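Local coordinates for protein type III effector HopA1 (Pseudomonas syringae pv. tomato str. DC3000, PDB 4RSX) that is a type III effector that the plant pathogen probably delivers into host cells, where its molecular activity is not established, at residues A[50-55]-A[123-128]. Numbering follows the deposited sequence.
Sequences EFLHTL and ATQLTR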
loop_
_atom_site.group_PDB
_atom_site.type_symbol
_atom_site.label_atom_id
_atom_site.label_comp_id
_atom_site.label_asym_id
_atom_site.label_seq_id
_atom_site.Cartn_x
_atom_site.Cartn_y
_atom_site.Cartn_z
ATOM N N GLU A 50 15.634 13.603 -9.763
ATOM C CA GLU A 50 16.445 13.166 -8.624
ATOM C C GLU A 50 15.941 11.801 -8.126
ATOM O O GLU A 50 16.725 10.926 -7.734
ATOM C CB GLU A 50 16.389 14.222 -7.500
ATOM C CG GLU A 50 17.195 13.868 -6.238
ATOM C CD GLU A 50 16.836 14.744 -5.025
ATOM O OE1 GLU A 50 15.897 15.567 -5.128
ATOM O OE2 GLU A 50 17.486 14.603 -3.960
ATOM N N PHE A 51 14.625 11.621 -8.167
ATOM C CA PHE A 51 14.017 10.366 -7.743
ATOM C C PHE A 51 14.493 9.207 -8.629
ATOM O O PHE A 51 14.993 8.193 -8.133
ATOM C CB PHE A 51 12.487 10.483 -7.773
ATOM C CG PHE A 51 11.786 9.288 -7.210
ATOM C CD1 PHE A 51 11.482 9.226 -5.853
ATOM C CD2 PHE A 51 11.451 8.215 -8.022
ATOM C CE1 PHE A 51 10.851 8.116 -5.318
ATOM C CE2 PHE A 51 10.810 7.096 -7.491
ATOM C CZ PHE A 51 10.516 7.044 -6.139
ATOM N N LEU A 52 14.351 9.360 -9.944
ATOM C CA LEU A 52 14.816 8.326 -10.874
ATOM C C LEU A 52 16.307 8.054 -10.715
ATOM O O LEU A 52 16.741 6.902 -10.722
ATOM C CB LEU A 52 14.494 8.707 -12.320
ATOM C CG LEU A 52 13.002 8.834 -12.584
ATOM C CD1 LEU A 52 12.747 9.099 -14.042
ATOM C CD2 LEU A 52 12.284 7.572 -12.125
ATOM N N HIS A 53 17.098 9.109 -10.548
ATOM C CA HIS A 53 18.538 8.910 -10.399
ATOM C C HIS A 53 18.890 8.164 -9.116
ATOM O O HIS A 53 19.901 7.460 -9.057
ATOM C CB HIS A 53 19.313 10.232 -10.538
ATOM C CG HIS A 53 19.607 10.588 -11.964
ATOM N ND1 HIS A 53 20.730 10.136 -12.626
ATOM C CD2 HIS A 53 18.902 11.314 -12.867
ATOM C CE1 HIS A 53 20.713 10.584 -13.871
ATOM N NE2 HIS A 53 19.616 11.299 -14.043
ATOM N N THR A 54 18.047 8.300 -8.100
ATOM C CA THR A 54 18.290 7.632 -6.826
ATOM C C THR A 54 17.971 6.155 -6.951
ATOM O O THR A 54 18.699 5.317 -6.422
ATOM C CB THR A 54 17.428 8.240 -5.722
ATOM O OG1 THR A 54 17.785 9.618 -5.568
ATOM C CG2 THR A 54 17.641 7.501 -4.398
ATOM N N LEU A 55 16.872 5.851 -7.643
ATOM C CA LEU A 55 16.515 4.468 -7.950
ATOM C C LEU A 55 17.715 3.757 -8.587
ATOM O O LEU A 55 18.131 2.694 -8.117
ATOM C CB LEU A 55 15.302 4.407 -8.886
ATOM C CG LEU A 55 13.917 4.789 -8.351
ATOM C CD1 LEU A 55 12.822 4.503 -9.387
ATOM C CD2 LEU A 55 13.610 4.067 -7.041
ATOM N N ALA A 123 9.756 11.991 -1.073
ATOM C CA ALA A 123 9.670 10.628 -1.615
ATOM C C ALA A 123 11.032 9.957 -1.763
ATOM O O ALA A 123 11.206 8.791 -1.386
ATOM C CB ALA A 123 8.918 10.615 -2.929
ATOM N N THR A 124 12.003 10.697 -2.290
ATOM C CA THR A 124 13.340 10.164 -2.508
ATOM C C THR A 124 13.973 9.718 -1.192
ATOM O O THR A 124 14.509 8.610 -1.089
ATOM C CB THR A 124 14.229 11.204 -3.229
ATOM O OG1 THR A 124 13.712 11.425 -4.547
ATOM C CG2 THR A 124 15.646 10.713 -3.354
ATOM N N GLN A 125 13.909 10.582 -0.188
ATOM C CA GLN A 125 14.393 10.238 1.144
ATOM C C GLN A 125 13.705 8.986 1.682
ATOM O O GLN A 125 14.364 8.103 2.239
ATOM C CB GLN A 125 14.171 11.401 2.120
ATOM C CG GLN A 125 15.205 12.504 2.046
ATOM C CD GLN A 125 15.255 13.339 3.321
ATOM O OE1 GLN A 125 15.154 14.566 3.279
ATOM N NE2 GLN A 125 15.429 12.675 4.457
ATOM N N LEU A 126 12.383 8.912 1.539
ATOM C CA LEU A 126 11.657 7.733 2.017
ATOM C C LEU A 126 12.152 6.484 1.301
ATOM O O LEU A 126 12.365 5.437 1.935
ATOM C CB LEU A 126 10.150 7.893 1.809
ATOM C CG LEU A 126 9.288 6.666 2.131
ATOM C CD1 LEU A 126 9.496 6.254 3.570
ATOM C CD2 LEU A 126 7.822 6.963 1.884
ATOM N N THR A 127 12.359 6.602 -0.013
ATOM C CA THR A 127 12.745 5.443 -0.817
ATOM C C THR A 127 14.092 4.897 -0.340
ATOM O O THR A 127 14.276 3.682 -0.220
ATOM C CB THR A 127 12.780 5.785 -2.319
ATOM O OG1 THR A 127 11.453 6.110 -2.746
ATOM C CG2 THR A 127 13.273 4.597 -3.136
ATOM N N ARG A 128 15.013 5.807 -0.038
ATOM C CA ARG A 128 16.310 5.447 0.521
ATOM C C ARG A 128 16.153 4.703 1.839
ATOM O O ARG A 128 16.800 3.682 2.065
ATOM C CB ARG A 128 17.146 6.710 0.764
ATOM C CG ARG A 128 17.571 7.449 -0.502
ATOM C CD ARG A 128 18.695 8.450 -0.197
ATOM N NE ARG A 128 18.897 9.382 -1.303
ATOM C CZ ARG A 128 19.910 9.314 -2.166
ATOM N NH1 ARG A 128 20.830 8.359 -2.043
ATOM N NH2 ARG A 128 20.008 10.209 -3.149
HETATM O O HOH W 1 13.397 13.952 -5.293
#
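Phe51 meets three residues of the 123-128 helix in turn. Its CB and CG pass Thr124 OG1, CD1 has the same hydroxyl at the ring edge at 3.4 Å, and CE1 reaches both Ala123 CB, at 4.0 Å, and Thr127 OG1, which approaches obliquely and also touches CZ. With CG anti to the backbone N (chi1 -174°), the side chain slides past Thr124 in the opposite direction and crosses Thr127 at about a right angle. The threonine hydroxyls are bonded within their own helix or to water. Thr54 OG1 donates to Glu50 O at 2.7 Å, joining Thr54 N on that carbonyl from the opposite face, and Thr127 OG1 donates to Ala123 O from above the carbonyl plane. Thr124 OG1 instead gives its proton to a water, which in turn donates to Glu50 OE1 and so bridges the segments. Toward the exposed Arg128, Thr54 CG2 sits over the centre of its guanidinium, 3.6 Å above the plane, while Thr54 OG1 packs against Thr124 CG2. No direct hydrogen bond crosses; van der Waals packing and the water bridge join the segments, which run nearly parallel, at 14°, with axes 9.6 Å apart. Beneath them lies the antiparallel sheet: Phe51 and Thr127 both rest on Val145 of strand 140-146, while Leu55 on Tyr97 and Thr127 on Ile99 bring in strand 96-101, so helices 45-58 and 123-136 pack side by side on one sheet face.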